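Local coordinates for protein thiosulfate sulfurtransferase TUM1 (Saccharomyces cerevisiae, PDB 3UTN) that accepts persulfide sulfur from the cysteine desulfurase NFS1 and passes it to UBA4 for the 2-thiolation of wobble uridines in tRNA, at residues T69-P74 against Y156-S161; V117-V122 against N146-Y151; N205-R210 against K276-S281; T234-Y239 against F268-D273. All coordinates share one frame; numbering follows the deposited sequence.

Interaction 1. Residues T69-P74 against Y156-S161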
loop_
_atom_site.group_PDB
_atom_site.type_symbol
_atom_site.label_atom_id
_atom_site.label_comp_id
_atom_site.label_asym_id
_atom_site.label_seq_id
_atom_site.Cartn_x
_atom_site.Cartn_y
_atom_site.Cartn_z
ATOM N N THR A 69 -21.323 0.332 -7.019
ATOM C CA THR A 69 -22.409 -0.596 -7.258
ATOM C C THR A 69 -22.271 -1.860 -6.454
ATOM O O THR A 69 -23.194 -2.640 -6.392
ATOM C CB THR A 69 -22.503 -0.968 -8.747
ATOM O OG1 THR A 69 -21.340 -1.711 -9.114
ATOM C CG2 THR A 69 -22.580 0.281 -9.594
ATOM N N LYS A 70 -21.108 -2.074 -5.858
ATOM C CA LYS A 70 -20.922 -3.224 -5.001
ATOM C C LYS A 70 -20.898 -2.769 -3.563
ATOM O O LYS A 70 -20.537 -1.620 -3.276
ATOM C CB LYS A 70 -19.655 -3.987 -5.375
ATOM C CG LYS A 70 -19.801 -4.758 -6.674
ATOM C CD LYS A 70 -18.534 -5.523 -7.001
ATOM C CE LYS A 70 -18.701 -6.349 -8.266
ATOM N NZ LYS A 70 -19.001 -5.482 -9.435
ATOM N N PRO A 71 -21.303 -3.656 -2.648
ATOM C CA PRO A 71 -21.450 -3.208 -1.279
ATOM C C PRO A 71 -20.171 -2.578 -0.768
ATOM O O PRO A 71 -19.067 -3.044 -1.053
ATOM C CB PRO A 71 -21.771 -4.493 -0.525
ATOM C CG PRO A 71 -22.432 -5.356 -1.550
ATOM C CD PRO A 71 -21.640 -5.084 -2.793
ATOM N N ARG A 72 -20.323 -1.483 -0.053
ATOM C CA ARG A 72 -19.180 -0.836 0.525
ATOM C C ARG A 72 -19.429 -0.798 2.006
ATOM O O ARG A 72 -20.539 -1.044 2.466
ATOM C CB ARG A 72 -19.018 0.579 -0.041
ATOM C CG ARG A 72 -20.092 1.555 0.391
ATOM C CD ARG A 72 -20.192 2.722 -0.585
ATOM N NE ARG A 72 -20.515 2.222 -1.909
ATOM C CZ ARG A 72 -21.740 1.897 -2.304
ATOM N NH1 ARG A 72 -22.777 2.057 -1.488
ATOM N NH2 ARG A 72 -21.927 1.432 -3.523
ATOM N N ILE A 73 -18.392 -0.492 2.761
ATOM C CA ILE A 73 -18.595 -0.195 4.150
ATOM C C ILE A 73 -19.393 1.099 4.150
ATOM O O ILE A 73 -19.072 2.012 3.393
ATOM C CB ILE A 73 -17.263 -0.007 4.869
ATOM C CG1 ILE A 73 -16.388 -1.253 4.689
ATOM C CG2 ILE A 73 -17.512 0.296 6.333
ATOM C CD1 ILE A 73 -15.109 -1.228 5.496
ATOM N N PRO A 74 -20.458 1.170 4.962
ATOM C CA PRO A 74 -21.283 2.366 4.991
ATOM C C PRO A 74 -20.430 3.626 5.057
ATOM O O PRO A 74 -19.386 3.629 5.700
ATOM C CB PRO A 74 -22.076 2.192 6.281
ATOM C CG PRO A 74 -22.270 0.716 6.371
ATOM C CD PRO A 74 -20.973 0.132 5.875
ATOM N N TYR A 156 -20.006 -8.055 7.946
ATOM C CA TYR A 156 -19.976 -6.789 8.629
ATOM C C TYR A 156 -20.798 -5.791 7.837
ATOM O O TYR A 156 -21.057 -6.027 6.656
ATOM C CB TYR A 156 -18.542 -6.351 8.827
ATOM C CG TYR A 156 -17.937 -7.061 9.983
ATOM C CD1 TYR A 156 -17.908 -6.465 11.236
ATOM C CD2 TYR A 156 -17.444 -8.355 9.847
ATOM C CE1 TYR A 156 -17.375 -7.122 12.318
ATOM C CE2 TYR A 156 -16.902 -9.019 10.929
ATOM C CZ TYR A 156 -16.876 -8.392 12.159
ATOM O OH TYR A 156 -16.351 -9.036 13.238
ATOM N N PRO A 157 -21.252 -4.703 8.491
ATOM C CA PRO A 157 -22.238 -3.831 7.873
ATOM C C PRO A 157 -21.788 -3.369 6.519
ATOM O O PRO A 157 -20.707 -2.802 6.366
ATOM C CB PRO A 157 -22.314 -2.648 8.832
ATOM C CG PRO A 157 -21.961 -3.237 10.143
ATOM C CD PRO A 157 -20.886 -4.228 9.834
ATOM N N LEU A 158 -22.623 -3.638 5.536
ATOM C CA LEU A 158 -22.359 -3.196 4.204
ATOM C C LEU A 158 -23.431 -2.232 3.810
ATOM O O LEU A 158 -24.609 -2.422 4.112
ATOM C CB LEU A 158 -22.330 -4.369 3.235
ATOM C CG LEU A 158 -21.079 -5.229 3.357
ATOM C CD1 LEU A 158 -21.211 -6.443 2.458
ATOM C CD2 LEU A 158 -19.851 -4.408 3.001
ATOM N N ASP A 159 -22.991 -1.168 3.171
ATOM C CA ASP A 159 -23.870 -0.336 2.418
ATOM C C ASP A 159 -23.879 -0.989 1.043
ATOM O O ASP A 159 -22.924 -0.860 0.271
ATOM C CB ASP A 159 -23.322 1.083 2.362
ATOM C CG ASP A 159 -24.056 1.941 1.378
ATOM O OD1 ASP A 159 -25.142 1.522 0.947
ATOM O OD2 ASP A 159 -23.543 3.026 1.028
ATOM N N SER A 160 -24.948 -1.727 0.763
ATOM C CA SER A 160 -25.084 -2.414 -0.513
ATOM C C SER A 160 -25.818 -1.524 -1.499
ATOM O O SER A 160 -26.159 -1.952 -2.594
ATOM C CB SER A 160 -25.823 -3.734 -0.339
ATOM O OG SER A 160 -25.077 -4.611 0.484
ATOM N N SER A 161 -26.060 -0.283 -1.101
ATOM C CA SER A 161 -26.744 0.648 -1.971
ATOM C C SER A 161 -25.817 0.994 -3.115
ATOM O O SER A 161 -24.597 1.099 -2.949
ATOM C CB SER A 161 -27.134 1.920 -1.227
ATOM O OG SER A 161 -25.996 2.738 -1.042
HETATM O O HOH W 1 -24.897 -3.151 -4.644
#
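Arg-72 and Asp-159 lie side by side and point the same way, with the guanidinium and carboxylate planes turned 76° apart. The arginine starts with CG between its backbone N and carbonyl carbon (chi1 69°) and bends again at chi3, which brings the guanidinium back over the 156-161 segment. There Arg-72 NH1 and NH2 grip Ser-161 O end-on, at 2.5 Å from NH1 and 2.8 Å from NH2, with the oxygen almost in the guanidinium plane. NH1 of Arg-72 also forms a salt bridge with Asp-159 OD2 at 2.8 Å, although the bond is bent and weak. The carboxylate is steadied by an Asx turn, in which Asp-159 OD1 accepts from Ser-161 N at 2.9 Å. Beneath these side chains, Arg-72 and Asp-159 form a single antiparallel hydrogen-bonded bridge, N to O both ways. Just before the bridge in both segments, Pro-71 CB rests on Leu-158 CD1 at 3.6 Å. An alanine in place of Arg-72 is likely to leave the Asp-159 carboxylate without its counter-charge and Ser-161 O without either guanidinium donor. With Phe-67 O accepting from NH2 as well, the chemistry implies a polar, partly ionic tie between two irregular loops of the N-terminal rhodanese domain.

Interaction 2. Residues V117-V122 against N146-Y151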
loop_
_atom_site.group_PDB
_atom_site.type_symbol
_atom_site.label_atom_id
_atom_site.label_comp_id
_atom_site.label_asym_id
_atom_site.label_seq_id
_atom_site.Cartn_x
_atom_site.Cartn_y
_atom_site.Cartn_z
ATOM N N VAL A 117 -10.892 4.732 7.288
ATOM C CA VAL A 117 -10.690 3.320 7.392
ATOM C C VAL A 117 -10.618 2.799 5.986
ATOM O O VAL A 117 -11.611 2.696 5.281
ATOM C CB VAL A 117 -11.767 2.624 8.221
ATOM C CG1 VAL A 117 -11.481 1.135 8.244
ATOM C CG2 VAL A 117 -11.787 3.198 9.635
ATOM N N VAL A 118 -9.407 2.477 5.586
ATOM C CA VAL A 118 -9.162 2.154 4.222
ATOM C C VAL A 118 -9.384 0.684 4.036
ATOM O O VAL A 118 -9.021 -0.129 4.874
ATOM C CB VAL A 118 -7.735 2.500 3.823
ATOM C CG1 VAL A 118 -7.545 2.208 2.351
ATOM C CG2 VAL A 118 -7.474 3.964 4.116
ATOM N N TYR A 119 -9.989 0.350 2.919
ATOM C CA TYR A 119 -10.118 -1.027 2.567
ATOM C C TYR A 119 -10.093 -1.077 1.072
ATOM O O TYR A 119 -10.110 -0.051 0.399
ATOM C CB TYR A 119 -11.419 -1.591 3.117
ATOM C CG TYR A 119 -12.669 -0.949 2.581
ATOM C CD1 TYR A 119 -13.134 0.265 3.087
ATOM C CD2 TYR A 119 -13.392 -1.558 1.570
ATOM C CE1 TYR A 119 -14.289 0.843 2.595
ATOM C CE2 TYR A 119 -14.550 -0.999 1.082
ATOM C CZ TYR A 119 -14.991 0.195 1.598
ATOM O OH TYR A 119 -16.137 0.735 1.098
ATOM N N ASP A 120 -10.027 -2.283 0.555
ATOM C CA ASP A 120 -10.203 -2.469 -0.856
ATOM C C ASP A 120 -10.920 -3.782 -1.029
ATOM O O ASP A 120 -11.043 -4.555 -0.076
ATOM C CB ASP A 120 -8.860 -2.410 -1.589
ATOM C CG ASP A 120 -7.901 -3.487 -1.159
ATOM O OD1 ASP A 120 -8.339 -4.569 -0.726
ATOM O OD2 ASP A 120 -6.688 -3.259 -1.280
ATOM N N ARG A 121 -11.402 -4.036 -2.234
ATOM C CA ARG A 121 -12.187 -5.229 -2.470
ATOM C C ARG A 121 -11.324 -6.434 -2.728
ATOM O O ARG A 121 -11.808 -7.557 -2.707
ATOM C CB ARG A 121 -13.136 -5.002 -3.629
ATOM C CG ARG A 121 -14.122 -3.916 -3.307
ATOM C CD ARG A 121 -15.021 -3.603 -4.474
ATOM N NE ARG A 121 -15.898 -2.508 -4.098
ATOM C CZ ARG A 121 -16.964 -2.641 -3.318
ATOM N NH1 ARG A 121 -17.296 -3.827 -2.839
ATOM N NH2 ARG A 121 -17.696 -1.583 -3.020
ATOM N N VAL A 122 -10.044 -6.200 -2.975
ATOM C CA VAL A 122 -9.148 -7.291 -3.317
ATOM C C VAL A 122 -8.682 -7.985 -2.053
ATOM O O VAL A 122 -8.730 -9.210 -1.949
ATOM C CB VAL A 122 -7.953 -6.799 -4.145
ATOM C CG1 VAL A 122 -6.974 -7.937 -4.415
ATOM C CG2 VAL A 122 -8.452 -6.209 -5.448
ATOM N N ASN A 146 -8.599 -4.512 7.909
ATOM C CA ASN A 146 -7.949 -5.754 7.641
ATOM C C ASN A 146 -8.887 -6.951 7.759
ATOM O O ASN A 146 -8.984 -7.565 8.804
ATOM C CB ASN A 146 -6.745 -5.933 8.547
ATOM C CG ASN A 146 -5.942 -7.135 8.168
ATOM O OD1 ASN A 146 -5.848 -7.474 6.986
ATOM N ND2 ASN A 146 -5.376 -7.812 9.161
ATOM N N ASN A 147 -9.596 -7.268 6.692
ATOM C CA ASN A 147 -9.669 -6.445 5.505
ATOM C C ASN A 147 -11.105 -6.526 5.057
ATOM O O ASN A 147 -11.929 -7.155 5.721
ATOM C CB ASN A 147 -8.721 -6.940 4.413
ATOM C CG ASN A 147 -8.949 -8.393 4.044
ATOM O OD1 ASN A 147 -9.950 -8.999 4.417
ATOM N ND2 ASN A 147 -8.016 -8.957 3.301
ATOM N N PHE A 148 -11.401 -5.904 3.931
ATOM C CA PHE A 148 -12.747 -5.885 3.440
ATOM C C PHE A 148 -13.238 -7.273 3.075
ATOM O O PHE A 148 -14.423 -7.547 3.197
ATOM C CB PHE A 148 -12.859 -4.958 2.255
ATOM C CG PHE A 148 -14.261 -4.617 1.893
ATOM C CD1 PHE A 148 -15.191 -4.291 2.877
ATOM C CD2 PHE A 148 -14.650 -4.584 0.564
ATOM C CE1 PHE A 148 -16.487 -3.962 2.532
ATOM C CE2 PHE A 148 -15.941 -4.246 0.216
ATOM C CZ PHE A 148 -16.859 -3.932 1.200
ATOM N N ASN A 149 -12.329 -8.138 2.635
ATOM C CA ASN A 149 -12.676 -9.526 2.349
ATOM C C ASN A 149 -13.313 -10.165 3.559
ATOM O O ASN A 149 -14.392 -10.742 3.472
ATOM C CB ASN A 149 -11.446 -10.335 1.953
ATOM C CG ASN A 149 -10.969 -10.024 0.550
ATOM O OD1 ASN A 149 -11.645 -9.335 -0.210
ATOM N ND2 ASN A 149 -9.806 -10.543 0.199
ATOM N N GLN A 150 -12.639 -10.040 4.695
ATOM C CA GLN A 150 -13.108 -10.657 5.919
ATOM C C GLN A 150 -14.330 -9.931 6.399
ATOM O O GLN A 150 -15.287 -10.540 6.852
ATOM C CB GLN A 150 -12.015 -10.634 6.974
ATOM C CG GLN A 150 -10.921 -11.632 6.671
ATOM C CD GLN A 150 -11.441 -13.051 6.631
ATOM O OE1 GLN A 150 -11.258 -13.804 7.579
ATOM N NE2 GLN A 150 -12.101 -13.421 5.532
ATOM N N TYR A 151 -14.285 -8.613 6.258
ATOM C CA TYR A 151 -15.404 -7.764 6.554
ATOM C C TYR A 151 -16.652 -8.277 5.855
ATOM O O TYR A 151 -17.708 -8.421 6.475
ATOM C CB TYR A 151 -15.077 -6.356 6.081
ATOM C CG TYR A 151 -16.059 -5.332 6.529
ATOM C CD1 TYR A 151 -15.834 -4.593 7.682
ATOM C CD2 TYR A 151 -17.213 -5.095 5.800
ATOM C CE1 TYR A 151 -16.739 -3.636 8.096
ATOM C CE2 TYR A 151 -18.130 -4.154 6.209
ATOM C CZ TYR A 151 -17.885 -3.427 7.358
ATOM O OH TYR A 151 -18.784 -2.489 7.760
HETATM O O HOH W 2 -9.620 -4.600 2.403
HETATM O O HOH W 3 -10.601 -7.043 0.893
#
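Phe-148 turns its side chain toward the end of strand 115-119, with CG anti to its backbone N (chi1 -166°). Phe-148 CB sits 3.0 Å from Asp-120 O, which lies near the plane of the ring at its edge. From CG onward one face of the ring is covered by Tyr-119, whose CE2 stands 3.4 Å above the plane over the ring centre. The two aromatic planes are inclined at 49° with centroids 4.3 Å apart, an oblique pairing. CD1, CD2 and CE1 lie against Tyr-119 CD2 and CE2. On the ring's far half, Phe-148 CE2 meets Arg-121 NH1 at 3.4 Å; this nitrogen approaches at the phenyl edge, and its hydrogen bond goes to Pro-71 O. At the tip, Phe-148 CZ has Tyr-119 CE2 at 3.7 Å and Arg-121 NH1 beyond it. Next in the helix, Asn-149 gives ND2 to Val-122 O at 2.7 Å, reaching the oxygen from above the carbonyl plane. Water 2 accepts from both Asp-120 N and Phe-148 N, bridging strand end and first helical turn. That turn is capped by Asn-147, whose OD1 accepts from Gln-150 N at 2.9 Å (161°). Strand 115-119 is the middle strand of the five-stranded parallel sheet, and the contact places an N-capped helix against its C-terminal end, within the alpha/beta fold of a rhodanese domain.

Interaction 3. Residues N205-R210 against K276-S281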
loop_
_atom_site.group_PDB
_atom_site.type_symbol
_atom_site.label_atom_id
_atom_site.label_comp_id
_atom_site.label_asym_id
_atom_site.label_seq_id
_atom_site.Cartn_x
_atom_site.Cartn_y
_atom_site.Cartn_z
ATOM N N ASN A 205 17.154 -3.601 4.772
ATOM C CA ASN A 205 16.384 -4.704 4.276
ATOM C C ASN A 205 15.617 -4.102 3.128
ATOM O O ASN A 205 14.824 -3.186 3.310
ATOM C CB ASN A 205 15.430 -5.193 5.343
ATOM C CG ASN A 205 16.132 -5.460 6.647
ATOM O OD1 ASN A 205 17.028 -6.290 6.705
ATOM N ND2 ASN A 205 15.748 -4.738 7.691
ATOM N N ALA A 206 15.896 -4.569 1.928
ATOM C CA ALA A 206 15.226 -4.003 0.789
ATOM C C ALA A 206 14.407 -5.110 0.188
ATOM O O ALA A 206 14.935 -6.091 -0.322
ATOM C CB ALA A 206 16.222 -3.424 -0.195
ATOM N N PHE A 207 13.099 -4.970 0.305
ATOM C CA PHE A 207 12.212 -6.002 -0.161
ATOM C C PHE A 207 11.425 -5.545 -1.338
ATOM O O PHE A 207 10.969 -4.408 -1.413
ATOM C CB PHE A 207 11.276 -6.454 0.937
ATOM C CG PHE A 207 11.986 -7.041 2.099
ATOM C CD1 PHE A 207 12.584 -8.288 2.003
ATOM C CD2 PHE A 207 12.077 -6.336 3.283
ATOM C CE1 PHE A 207 13.261 -8.827 3.081
ATOM C CE2 PHE A 207 12.742 -6.872 4.367
ATOM C CZ PHE A 207 13.335 -8.118 4.266
ATOM N N ASP A 208 11.265 -6.473 -2.254
ATOM C CA ASP A 208 10.510 -6.216 -3.427
ATOM C C ASP A 208 9.266 -7.064 -3.327
ATOM O O ASP A 208 9.347 -8.280 -3.176
ATOM C CB ASP A 208 11.338 -6.563 -4.648
ATOM C CG ASP A 208 10.771 -5.977 -5.886
ATOM O OD1 ASP A 208 9.578 -6.211 -6.137
ATOM O OD2 ASP A 208 11.506 -5.274 -6.601
ATOM N N ALA A 209 8.115 -6.406 -3.381
ATOM C CA ALA A 209 6.833 -7.072 -3.179
ATOM C C ALA A 209 6.347 -7.798 -4.416
ATOM O O ALA A 209 5.321 -8.472 -4.373
ATOM C CB ALA A 209 5.791 -6.079 -2.715
ATOM N N ARG A 210 7.073 -7.655 -5.520
ATOM C CA ARG A 210 6.692 -8.330 -6.750
ATOM C C ARG A 210 6.855 -9.818 -6.572
ATOM O O ARG A 210 7.501 -10.269 -5.631
ATOM C CB ARG A 210 7.543 -7.870 -7.917
ATOM C CG ARG A 210 7.293 -6.436 -8.326
ATOM C CD ARG A 210 8.325 -6.025 -9.352
ATOM N NE ARG A 210 9.669 -6.099 -8.797
ATOM C CZ ARG A 210 10.735 -6.482 -9.484
ATOM N NH1 ARG A 210 10.619 -6.840 -10.758
ATOM N NH2 ARG A 210 11.917 -6.513 -8.889
ATOM N N LYS A 276 18.650 -3.058 10.550
ATOM C CA LYS A 276 18.607 -2.265 9.328
ATOM C C LYS A 276 17.226 -1.680 9.115
ATOM O O LYS A 276 16.226 -2.351 9.377
ATOM C CB LYS A 276 18.974 -3.114 8.117
ATOM C CG LYS A 276 20.405 -3.605 8.117
ATOM C CD LYS A 276 20.640 -4.516 6.933
ATOM C CE LYS A 276 21.985 -5.208 7.043
ATOM N NZ LYS A 276 22.217 -6.062 5.853
ATOM N N PRO A 277 17.162 -0.423 8.642
ATOM C CA PRO A 277 15.877 0.071 8.189
ATOM C C PRO A 277 15.469 -0.733 6.968
ATOM O O PRO A 277 16.260 -1.518 6.438
ATOM C CB PRO A 277 16.152 1.529 7.810
ATOM C CG PRO A 277 17.499 1.854 8.355
ATOM C CD PRO A 277 18.239 0.560 8.446
ATOM N N THR A 278 14.237 -0.561 6.533
ATOM C CA THR A 278 13.740 -1.391 5.469
ATOM C C THR A 278 13.213 -0.544 4.346
ATOM O O THR A 278 12.638 0.518 4.557
ATOM C CB THR A 278 12.692 -2.386 5.991
ATOM O OG1 THR A 278 13.340 -3.282 6.896
ATOM C CG2 THR A 278 12.083 -3.198 4.858
ATOM N N ILE A 279 13.466 -1.006 3.137
ATOM C CA ILE A 279 12.886 -0.392 1.985
ATOM C C ILE A 279 12.035 -1.441 1.329
ATOM O O ILE A 279 12.459 -2.573 1.127
ATOM C CB ILE A 279 13.946 0.138 1.016
ATOM C CG1 ILE A 279 14.716 1.273 1.686
ATOM C CG2 ILE A 279 13.286 0.591 -0.277
ATOM C CD1 ILE A 279 15.973 1.693 0.965
ATOM N N CYS A 280 10.804 -1.060 1.054
ATOM C CA CYS A 280 9.936 -1.887 0.274
ATOM C C CYS A 280 9.743 -1.244 -1.061
ATOM O O CYS A 280 9.641 -0.029 -1.181
ATOM C CB CYS A 280 8.612 -2.088 0.980
ATOM S SG CYS A 280 8.877 -3.064 2.464
ATOM N N SER A 281 9.724 -2.088 -2.068
ATOM C CA SER A 281 9.467 -1.660 -3.407
ATOM C C SER A 281 8.633 -2.768 -4.000
ATOM O O SER A 281 8.430 -3.811 -3.381
ATOM C CB SER A 281 10.783 -1.515 -4.163
ATOM O OG SER A 281 11.468 -2.754 -4.191
HETATM O O HOH W 4 11.420 -2.769 -6.993
#
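Asp-208 OD1 is gripped by two donors of Arg-210, while the same aspartate reaches Ser-281 across the contact through water. Arg-210 N meets Asp-208 OD1 on its anti lone pair at 3.0 Å, closing an Asx turn, and Arg-210 NE comes to the syn side at 2.7 Å. Arg-210 NH2 completes a side-on grip by binding Asp-208 OD2 at 2.6 Å, from above the carboxylate plane. The NE and NH2 bonds together limit rotation of the guanidinium, whose NH1 pairs with Glu-221. Water 4 gives a proton to OD2 and accepts from Ser-281 OG. The backbones form parallel bridges from Asn-205 with Thr-278 to Asp-208 with Ser-281, and the strand axes are 14° apart. These are adjacent strands of the five-stranded parallel sheet, order 1-5-4-2-3, in the rhodanese domain that carries the catalytic cysteine. The side chain of Ala-209 lies about 4 Å from that of this residue, Cys-282. Ala-209 N donates to Ser-281 O at 2.6 Å, continuing the backbone pairing just past strand 205-208. On the sheet face bearing Asn-205, Phe-207, Thr-278 and Cys-280, Asn-205 ND2 donates to Thr-278 OG1 at 2.9 Å (158°), the hydroxyl lying close to the amide plane. Asn-205 OD1 accepts from Asp-273 N. The other branch, Thr-278 CG2, points toward the strand's C-terminal end and touches the Phe-207 ring edge, 3.5 Å from CD2.

Interaction 4. Residues T234-Y239 against F268-D273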
loop_
_atom_site.group_PDB
_atom_site.type_symbol
_atom_site.label_atom_id
_atom_site.label_comp_id
_atom_site.label_asym_id
_atom_site.label_seq_id
_atom_site.Cartn_x
_atom_site.Cartn_y
_atom_site.Cartn_z
ATOM N N THR A 234 18.104 -5.782 -3.160
ATOM C CA THR A 234 16.761 -6.070 -2.709
ATOM C C THR A 234 16.574 -7.565 -2.593
ATOM O O THR A 234 17.390 -8.359 -3.062
ATOM C CB THR A 234 15.671 -5.507 -3.641
ATOM O OG1 THR A 234 15.834 -6.062 -4.949
ATOM C CG2 THR A 234 15.739 -3.986 -3.698
ATOM N N GLN A 235 15.482 -7.938 -1.957
ATOM C CA GLN A 235 15.164 -9.325 -1.746
ATOM C C GLN A 235 13.718 -9.500 -2.112
ATOM O O GLN A 235 12.933 -8.560 -1.975
ATOM C CB GLN A 235 15.361 -9.681 -0.289
ATOM C CG GLN A 235 16.762 -9.444 0.220
ATOM C CD GLN A 235 16.816 -9.660 1.703
ATOM O OE1 GLN A 235 16.806 -10.790 2.155
ATOM N NE2 GLN A 235 16.839 -8.580 2.469
ATOM N N PRO A 236 13.356 -10.696 -2.591
ATOM C CA PRO A 236 11.971 -10.879 -2.947
ATOM C C PRO A 236 11.142 -11.075 -1.696
ATOM O O PRO A 236 11.435 -11.940 -0.869
ATOM C CB PRO A 236 11.993 -12.154 -3.778
ATOM C CG PRO A 236 13.127 -12.938 -3.211
ATOM C CD PRO A 236 14.142 -11.936 -2.753
ATOM N N LEU A 237 10.129 -10.243 -1.542
ATOM C CA LEU A 237 9.138 -10.485 -0.524
ATOM C C LEU A 237 7.796 -10.278 -1.199
ATOM O O LEU A 237 7.151 -9.257 -0.994
ATOM C CB LEU A 237 9.346 -9.558 0.670
ATOM C CG LEU A 237 8.689 -9.976 1.987
ATOM C CD1 LEU A 237 9.060 -11.404 2.373
ATOM C CD2 LEU A 237 9.104 -9.012 3.080
ATOM N N PRO A 238 7.390 -11.242 -2.045
ATOM C CA PRO A 238 6.134 -11.101 -2.757
ATOM C C PRO A 238 5.042 -10.828 -1.750
ATOM O O PRO A 238 4.916 -11.547 -0.760
ATOM C CB PRO A 238 5.965 -12.459 -3.428
ATOM C CG PRO A 238 7.370 -12.890 -3.670
ATOM C CD PRO A 238 8.065 -12.500 -2.403
ATOM N N TYR A 239 4.299 -9.753 -1.974
ATOM C CA TYR A 239 3.361 -9.257 -0.979
ATOM C C TYR A 239 2.392 -10.331 -0.499
ATOM O O TYR A 239 2.032 -10.356 0.672
ATOM C CB TYR A 239 2.605 -8.047 -1.517
ATOM C CG TYR A 239 1.570 -8.374 -2.553
ATOM C CD1 TYR A 239 0.272 -8.709 -2.180
ATOM C CD2 TYR A 239 1.882 -8.347 -3.910
ATOM C CE1 TYR A 239 -0.691 -9.003 -3.125
ATOM C CE2 TYR A 239 0.925 -8.645 -4.863
ATOM C CZ TYR A 239 -0.356 -8.969 -4.461
ATOM O OH TYR A 239 -1.314 -9.263 -5.393
ATOM N N PHE A 268 11.365 -17.319 0.764
ATOM C CA PHE A 268 12.022 -16.552 -0.279
ATOM C C PHE A 268 13.483 -16.309 0.037
ATOM O O PHE A 268 14.130 -15.473 -0.593
ATOM C CB PHE A 268 11.247 -15.261 -0.551
ATOM C CG PHE A 268 9.877 -15.514 -1.096
ATOM C CD1 PHE A 268 9.699 -15.795 -2.445
ATOM C CD2 PHE A 268 8.772 -15.533 -0.256
ATOM C CE1 PHE A 268 8.439 -16.064 -2.953
ATOM C CE2 PHE A 268 7.512 -15.800 -0.756
ATOM C CZ PHE A 268 7.343 -16.067 -2.106
ATOM N N HIS A 269 13.996 -17.077 0.998
ATOM C CA HIS A 269 15.393 -17.008 1.422
ATOM C C HIS A 269 15.803 -15.581 1.568
ATOM O O HIS A 269 16.723 -15.100 0.907
ATOM C CB HIS A 269 16.296 -17.771 0.459
ATOM C CG HIS A 269 15.878 -19.204 0.260
ATOM N ND1 HIS A 269 15.080 -19.590 -0.750
ATOM C CD2 HIS A 269 16.159 -20.350 1.003
ATOM C CE1 HIS A 269 14.864 -20.916 -0.670
ATOM N NE2 HIS A 269 15.526 -21.382 0.405
ATOM N N CYS A 270 15.081 -14.890 2.435
ATOM C CA CYS A 270 15.303 -13.485 2.677
ATOM C C CYS A 270 15.790 -13.262 4.077
ATOM O O CYS A 270 15.513 -14.045 4.984
ATOM C CB CYS A 270 14.015 -12.703 2.481
ATOM S SG CYS A 270 13.529 -12.634 0.760
ATOM N N THR A 271 16.520 -12.173 4.236
ATOM C CA THR A 271 16.948 -11.732 5.534
ATOM C C THR A 271 16.200 -10.453 5.834
ATOM O O THR A 271 16.022 -9.589 4.967
ATOM C CB THR A 271 18.459 -11.458 5.572
ATOM O OG1 THR A 271 18.786 -10.469 4.589
ATOM C CG2 THR A 271 19.243 -12.735 5.292
ATOM N N LEU A 272 15.725 -10.356 7.060
ATOM C CA LEU A 272 15.262 -9.097 7.561
ATOM C C LEU A 272 16.086 -8.827 8.797
ATOM O O LEU A 272 15.871 -9.423 9.850
ATOM C CB LEU A 272 13.774 -9.134 7.875
ATOM C CG LEU A 272 13.124 -7.754 7.812
ATOM C CD1 LEU A 272 11.641 -7.909 7.534
ATOM C CD2 LEU A 272 13.370 -6.963 9.087
ATOM N N ASP A 273 17.059 -7.947 8.636
ATOM C CA ASP A 273 17.940 -7.573 9.716
ATOM C C ASP A 273 17.208 -6.542 10.553
ATOM O O ASP A 273 16.880 -5.463 10.054
ATOM C CB ASP A 273 19.236 -7.004 9.145
ATOM C CG ASP A 273 20.318 -6.844 10.186
ATOM O OD1 ASP A 273 19.995 -6.625 11.372
ATOM O OD2 ASP A 273 21.504 -6.924 9.806
HETATM O O HOH W 5 17.872 -12.850 -0.049
HETATM O O HOH W 6 18.324 -7.849 4.920
#
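The hydrogen bonds centre on Gln-235, whose amide meets the backbone of Thr-271 at both its polar atoms. Gln-235 OE1 accepts from Thr-271 N at 2.5 Å, on a lone pair in the carbonyl plane and nearly straight (166°), while Gln-235 NE2 donates to Thr-271 O at 2.8 Å. Extension beyond CG (chi2 173°) carries the amide across to this backbone, and the Gln-235 and Thr-271 side chains cross at about a right angle. Water 5 gives protons to both OE1 and His-269 O. A lysine in place of Gln-235 would probably leave Thr-271 N without its acceptor and set the 268-273 loop freer to shift. Strand 234-236 is an outer strand of the parallel sheet in the catalytic rhodanese domain, and the facing loop begins where helix 255-267 ends in a Schellman motif with His-269 as its C-prime residue. The CH-pi contact is made by Pro-238 and Phe-268, which come from opposite directions. Pro-238 CD lies 3.4 Å from the Phe-268 ring centroid and only 4° off the ring normal, over the face; Pro-238 CG reaches Phe-268 CE1 at 3.4 Å. Among the other apolar contacts, Pro-236 CG lies 4.0 Å from Phe-268 CB.

From the N terminus, interaction 1 opens after helix 63-69 and closes 82 residues later, joining two loops of the first rhodanese domain. Interaction 2 is nested within that loop, setting the end of strand 115-119 against helix 148-153. The two touch, Pro-157 O probably bonding to Tyr-151 OH. Interaction 3 opens in the second rhodanese domain, closing a loop between adjacent parallel strands, and interaction 4 is nested inside it. They share one sheet, since strands 205-208 and 234-236 are neighbours, with a probable bond from Gln-235 N to Ala-206 O. The two nested pairs follow in series without crossing; interactions 2 and 4 approach to about 6 Å between nearest atoms without touching.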